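Local atomic coordinates of genome polyprotein (Rhinovirus C, PDB entry 6KU8), a protein that probably cleaves the viral polyprotein as a 3C cysteine protease of chymotrypsin-like fold, here bound by the inhibitor rupintrivir. Residues A12-N17 against G151-N156; D48-D53 against T76-D81. All coordinates share one frame; numbering follows the deposited sequence.

Contact 1: residues A12-N17 against G151-N156; sequences ALIKRN and GGVIAN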
loop_
_atom_site.group_PDB
_atom_site.type_symbol
_atom_site.label_atom_id
_atom_site.label_comp_id
_atom_site.label_asym_id
_atom_site.label_seq_id
_atom_site.Cartn_x
_atom_site.Cartn_y
_atom_site.Cartn_z
ATOM N N ALA A 12 -14.003 -0.340 -7.011
ATOM C CA ALA A 12 -13.504 -0.362 -8.384
ATOM C C ALA A 12 -11.980 -0.309 -8.415
ATOM O O ALA A 12 -11.342 -0.948 -9.263
ATOM C CB ALA A 12 -14.107 0.791 -9.181
ATOM N N LEU A 13 -11.380 0.443 -7.491
ATOM C CA LEU A 13 -9.921 0.489 -7.391
ATOM C C LEU A 13 -9.345 -0.895 -7.116
ATOM O O LEU A 13 -8.426 -1.354 -7.810
ATOM C CB LEU A 13 -9.503 1.473 -6.286
ATOM C CG LEU A 13 -7.983 1.597 -6.069
ATOM C CD1 LEU A 13 -7.307 2.066 -7.329
ATOM C CD2 LEU A 13 -7.664 2.537 -4.899
ATOM N N ILE A 14 -9.874 -1.580 -6.101
ATOM C CA ILE A 14 -9.397 -2.927 -5.790
ATOM C C ILE A 14 -9.533 -3.839 -7.009
ATOM O O ILE A 14 -8.588 -4.541 -7.391
ATOM C CB ILE A 14 -10.150 -3.499 -4.572
ATOM C CG1 ILE A 14 -9.994 -2.592 -3.343
ATOM C CG2 ILE A 14 -9.671 -4.921 -4.251
ATOM C CD1 ILE A 14 -8.553 -2.431 -2.846
ATOM N N LYS A 15 -10.722 -3.859 -7.624
ATOM C CA LYS A 15 -10.965 -4.763 -8.750
ATOM C C LYS A 15 -10.050 -4.465 -9.933
ATOM O O LYS A 15 -9.599 -5.387 -10.629
ATOM C CB LYS A 15 -12.426 -4.671 -9.197
ATOM C CG LYS A 15 -13.414 -5.278 -8.200
ATOM C CD LYS A 15 -14.324 -6.317 -8.868
ATOM C CE LYS A 15 -15.111 -5.716 -10.036
ATOM N NZ LYS A 15 -16.219 -6.613 -10.519
ATOM N N ARG A 16 -9.785 -3.186 -10.198
ATOM C CA ARG A 16 -9.087 -2.816 -11.427
ATOM C C ARG A 16 -7.571 -2.873 -11.258
ATOM O O ARG A 16 -6.860 -3.284 -12.181
ATOM C CB ARG A 16 -9.519 -1.420 -11.878
ATOM C CG ARG A 16 -8.723 -0.841 -13.078
ATOM C CD ARG A 16 -8.863 -1.717 -14.349
ATOM N NE ARG A 16 -8.174 -1.189 -15.536
ATOM C CZ ARG A 16 -6.866 -1.326 -15.776
ATOM N NH1 ARG A 16 -6.081 -1.952 -14.902
ATOM N NH2 ARG A 16 -6.331 -0.823 -16.884
ATOM N N ASN A 17 -7.058 -2.493 -10.081
ATOM C CA ASN A 17 -5.630 -2.254 -9.919
ATOM C C ASN A 17 -4.937 -3.118 -8.869
ATOM O O ASN A 17 -3.708 -3.070 -8.786
ATOM C CB ASN A 17 -5.377 -0.775 -9.577
ATOM C CG ASN A 17 -4.958 0.071 -10.799
ATOM O OD1 ASN A 17 -5.172 -0.311 -11.963
ATOM N ND2 ASN A 17 -4.348 1.223 -10.528
ATOM N N GLY A 151 -0.526 -3.921 2.806
ATOM C CA GLY A 151 -0.756 -3.562 1.434
ATOM C C GLY A 151 -2.140 -3.035 1.167
ATOM O O GLY A 151 -2.344 -2.361 0.153
ATOM N N GLY A 152 -3.097 -3.293 2.057
ATOM C CA GLY A 152 -4.433 -2.761 1.883
ATOM C C GLY A 152 -4.372 -1.284 1.555
ATOM O O GLY A 152 -3.507 -0.573 2.069
ATOM N N VAL A 153 -5.272 -0.818 0.744
ATOM C CA VAL A 153 -5.336 0.560 0.364
ATOM C C VAL A 153 -6.113 1.408 1.386
ATOM O O VAL A 153 -7.123 1.004 1.839
ATOM C CB VAL A 153 -5.996 0.736 -1.013
ATOM C CG1 VAL A 153 -5.901 2.161 -1.450
ATOM C CG2 VAL A 153 -5.411 -0.176 -2.070
ATOM N N ILE A 154 -5.583 2.558 1.752
ATOM C CA ILE A 154 -6.275 3.494 2.613
ATOM C C ILE A 154 -6.781 4.586 1.669
ATOM O O ILE A 154 -6.001 5.320 1.136
ATOM C CB ILE A 154 -5.386 4.088 3.700
ATOM C CG1 ILE A 154 -4.756 3.012 4.580
ATOM C CG2 ILE A 154 -6.150 5.129 4.491
ATOM C CD1 ILE A 154 -5.680 2.098 5.277
ATOM N N ALA A 155 -8.092 4.651 1.510
ATOM C CA ALA A 155 -8.726 5.560 0.580
ATOM C C ALA A 155 -10.212 5.790 0.733
ATOM O O ALA A 155 -10.853 5.122 1.496
ATOM C CB ALA A 155 -8.526 5.034 -0.818
ATOM N N ASN A 156 -10.696 6.800 0.024
ATOM C CA ASN A 156 -12.133 7.015 -0.140
ATOM C C ASN A 156 -12.319 7.652 -1.513
ATOM O O ASN A 156 -11.367 7.744 -2.288
ATOM C CB ASN A 156 -12.710 7.836 1.025
ATOM C CG ASN A 156 -12.123 9.245 1.114
ATOM O OD1 ASN A 156 -11.561 9.760 0.150
ATOM N ND2 ASN A 156 -12.254 9.865 2.282
#

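Contact 2: residues D48-D53 against T76-D81; sequences DSVTID and TLLWLD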
loop_
_atom_site.group_PDB
_atom_site.type_symbol
_atom_site.label_atom_id
_atom_site.label_comp_id
_atom_site.label_asym_id
_atom_site.label_seq_id
_atom_site.Cartn_x
_atom_site.Cartn_y
_atom_site.Cartn_z
ATOM N N ASP A 48 13.383 -11.133 -7.076
ATOM C CA ASP A 48 13.519 -10.737 -8.472
ATOM C C ASP A 48 12.346 -11.214 -9.308
ATOM O O ASP A 48 12.104 -10.673 -10.390
ATOM C CB ASP A 48 14.833 -11.262 -9.049
ATOM C CG ASP A 48 16.044 -10.573 -8.449
ATOM O OD1 ASP A 48 17.088 -11.240 -8.305
ATOM O OD2 ASP A 48 15.947 -9.372 -8.114
ATOM N N SER A 49 11.610 -12.205 -8.836
ATOM C CA SER A 49 10.287 -12.466 -9.366
ATOM C C SER A 49 9.349 -12.683 -8.194
ATOM O O SER A 49 9.755 -13.154 -7.122
ATOM C CB SER A 49 10.268 -13.668 -10.344
ATOM O OG SER A 49 10.115 -14.889 -9.663
ATOM N N VAL A 50 8.093 -12.295 -8.401
ATOM C CA VAL A 50 7.082 -12.297 -7.361
ATOM C C VAL A 50 5.887 -13.092 -7.859
ATOM O O VAL A 50 5.595 -13.131 -9.060
ATOM C CB VAL A 50 6.661 -10.860 -6.965
ATOM C CG1 VAL A 50 7.833 -10.114 -6.326
ATOM C CG2 VAL A 50 6.166 -10.099 -8.188
ATOM N N THR A 51 5.207 -13.744 -6.925
ATOM C CA THR A 51 3.963 -14.448 -7.208
ATOM C C THR A 51 2.809 -13.457 -7.128
ATOM O O THR A 51 2.489 -12.950 -6.046
ATOM C CB THR A 51 3.757 -15.589 -6.221
ATOM O OG1 THR A 51 4.943 -16.385 -6.174
ATOM C CG2 THR A 51 2.583 -16.459 -6.660
ATOM N N ILE A 52 2.184 -13.187 -8.271
ATOM C CA ILE A 52 1.024 -12.313 -8.364
ATOM C C ILE A 52 -0.150 -13.148 -8.858
ATOM O O ILE A 52 -0.059 -13.784 -9.914
ATOM C CB ILE A 52 1.290 -11.133 -9.301
ATOM C CG1 ILE A 52 2.482 -10.319 -8.780
ATOM C CG2 ILE A 52 0.050 -10.274 -9.434
ATOM C CD1 ILE A 52 2.909 -9.228 -9.723
ATOM N N ASP A 53 -1.246 -13.146 -8.095
ATOM C CA ASP A 53 -2.431 -13.946 -8.414
ATOM C C ASP A 53 -2.033 -15.375 -8.802
ATOM O O ASP A 53 -2.544 -15.951 -9.764
ATOM C CB ASP A 53 -3.272 -13.288 -9.521
ATOM C CG ASP A 53 -3.823 -11.916 -9.119
ATOM O OD1 ASP A 53 -3.992 -11.678 -7.905
ATOM O OD2 ASP A 53 -4.089 -11.069 -10.016
ATOM N N THR A 76 7.767 -0.031 -1.351
ATOM C CA THR A 76 8.627 -0.482 -2.431
ATOM C C THR A 76 7.847 -0.409 -3.735
ATOM O O THR A 76 6.686 -0.831 -3.786
ATOM C CB THR A 76 9.112 -1.905 -2.165
ATOM O OG1 THR A 76 10.037 -1.883 -1.072
ATOM C CG2 THR A 76 9.776 -2.483 -3.393
ATOM N N LEU A 77 8.472 0.165 -4.772
ATOM C CA LEU A 77 7.913 0.180 -6.118
ATOM C C LEU A 77 8.421 -1.034 -6.877
ATOM O O LEU A 77 9.622 -1.323 -6.853
ATOM C CB LEU A 77 8.309 1.453 -6.882
ATOM C CG LEU A 77 8.058 2.855 -6.313
ATOM C CD1 LEU A 77 8.279 3.912 -7.380
ATOM C CD2 LEU A 77 6.658 2.972 -5.738
ATOM N N LEU A 78 7.518 -1.749 -7.540
ATOM C CA LEU A 78 7.899 -2.825 -8.448
ATOM C C LEU A 78 7.562 -2.405 -9.867
ATOM O O LEU A 78 6.438 -1.968 -10.138
ATOM C CB LEU A 78 7.186 -4.136 -8.125
ATOM C CG LEU A 78 7.245 -4.667 -6.696
ATOM C CD1 LEU A 78 6.402 -5.933 -6.611
ATOM C CD2 LEU A 78 8.690 -4.906 -6.276
ATOM N N TRP A 79 8.532 -2.517 -10.765
ATOM C CA TRP A 79 8.278 -2.363 -12.194
ATOM C C TRP A 79 8.256 -3.773 -12.769
ATOM O O TRP A 79 9.272 -4.478 -12.747
ATOM C CB TRP A 79 9.331 -1.487 -12.871
ATOM C CG TRP A 79 9.440 -0.094 -12.299
ATOM C CD1 TRP A 79 10.139 0.283 -11.187
ATOM C CD2 TRP A 79 8.862 1.107 -12.834
ATOM N NE1 TRP A 79 10.018 1.635 -10.985
ATOM C CE2 TRP A 79 9.242 2.165 -11.985
ATOM C CE3 TRP A 79 8.062 1.386 -13.943
ATOM C CZ2 TRP A 79 8.854 3.485 -12.216
ATOM C CZ3 TRP A 79 7.668 2.700 -14.170
ATOM C CH2 TRP A 79 8.066 3.734 -13.309
ATOM N N LEU A 80 7.094 -4.182 -13.259
ATOM C CA LEU A 80 6.791 -5.572 -13.570
ATOM C C LEU A 80 6.897 -5.855 -15.060
ATOM O O LEU A 80 6.574 -5.012 -15.898
ATOM C CB LEU A 80 5.381 -5.915 -13.087
ATOM C CG LEU A 80 5.187 -5.641 -11.597
ATOM C CD1 LEU A 80 3.706 -5.724 -11.219
ATOM C CD2 LEU A 80 5.983 -6.651 -10.808
ATOM N N ASP A 81 7.334 -7.072 -15.381
ATOM C CA ASP A 81 7.472 -7.501 -16.774
ATOM C C ASP A 81 6.145 -8.094 -17.241
ATOM O O ASP A 81 5.946 -9.307 -17.284
ATOM C CB ASP A 81 8.620 -8.492 -16.915
ATOM C CG ASP A 81 8.956 -8.786 -18.370
ATOM O OD1 ASP A 81 8.578 -7.978 -19.248
ATOM O OD2 ASP A 81 9.592 -9.818 -18.632
#

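Contact 1: residues A12-N17 against G151-N156
Val153 meets Leu13 and Ile14 where the N-terminal helix 8-17 lies against the C-terminal sheet of a chymotrypsin-like, two-barrel protease. It is a worked example of how one branched residue can serve two successive residues of a helix. The CB of Val153 points toward the helix and divides the work between its methyls. CG1, set anti to the backbone N (chi1 -173°), goes to Leu13 and meets the CD2 methyl there. CG2, which the same torsion places anti to the carbonyl carbon, turns to the neighbouring helical residue and comes within 3.9 Å of Ile14 CD1. The two approaches differ: the Leu13 side chain comes in at a slant to Val153, whereas Ile14 and Val153 pass alongside, running opposite ways. Leu13 already points at the strand from its CB, but Ile14 leaves the helix flank and is brought in by its CG1 arm, so that the terminal CD1 does the touching.

No hydrogen bond joins 12-17 to 151-156, and between the two segments the contact is made by methyl groups. Ile160 of strand 159-167 touches both Leu13 and Val153, while Leu31 of strand 26-34 borders Val153 from the N-terminal barrel. On the Leu13 side the closest pair is Leu13 CD2 and Val153 CG1, 3.9 Å apart.

Contact 2: residues D48-D53 against T76-D81
Ile52 and Leu80 meet end to end, methyl against methyl, inside the N-terminal barrel, and their meeting illustrates how a closed sheet fills its interior from strands that are not neighbours. Strand 55-66 stands between strands 49-52 and 75-80 in the sheet order and pairs antiparallel with both. The curl of the barrel nevertheless leaves these two nearly perpendicular, with an angle of 88° between their directions and axes 9.6 Å apart at closest approach. The gap is bridged by side chains pointing into the interior.

Ile52 does so with an extended arm: CG1 lies anti to the carbonyl carbon, and chi2 of 174° carries CD1 straight on, away from the backbone. Leu80 answers with the fork of its two methyls. Its CD1 lies 3.9 Å from Ile52 CD1, and its CD2 is 4.2 Å from the same Ile52 CD1, so the single methyl of the isoleucine is met by both prongs of the leucine. Val50, shorter and two residues earlier, spreads its branches over two partners in a looser fit. Val50 CG2 faces Leu80 CD2 at 4.3 Å, while Val50 CG1 faces Leu78 CD1 at 4.4 Å. Ile21 of strand 18-23 touches both Val50 and Leu78, extending the same apolar interior.

All four touching residues are buried, and no hydrogen bond crosses between the segments; the attraction is dispersion and the exclusion of water, which fixes no strict direction and tolerates the steep angle between the strands.

Contacts 1 and 2 occupy different parts of the chymotrypsin-like fold, their centres about 17 Å apart and their nearest atoms about 8 Å apart without touching. Along the chain, 12-17 comes first, then 48-53 and 76-81, and finally 151-156, so contact 2 falls wholly between the two halves of contact 1. The shorter closure lies within the N-terminal barrel; the longer one returns strand 153-156 to helix 8-17. The chain thus ties a barrel internally and then brings a late strand against the N-terminal helix. A probable Cys-His-Glu triad (Cys150, His43, Glu74) draws on chain close in sequence to both contacts.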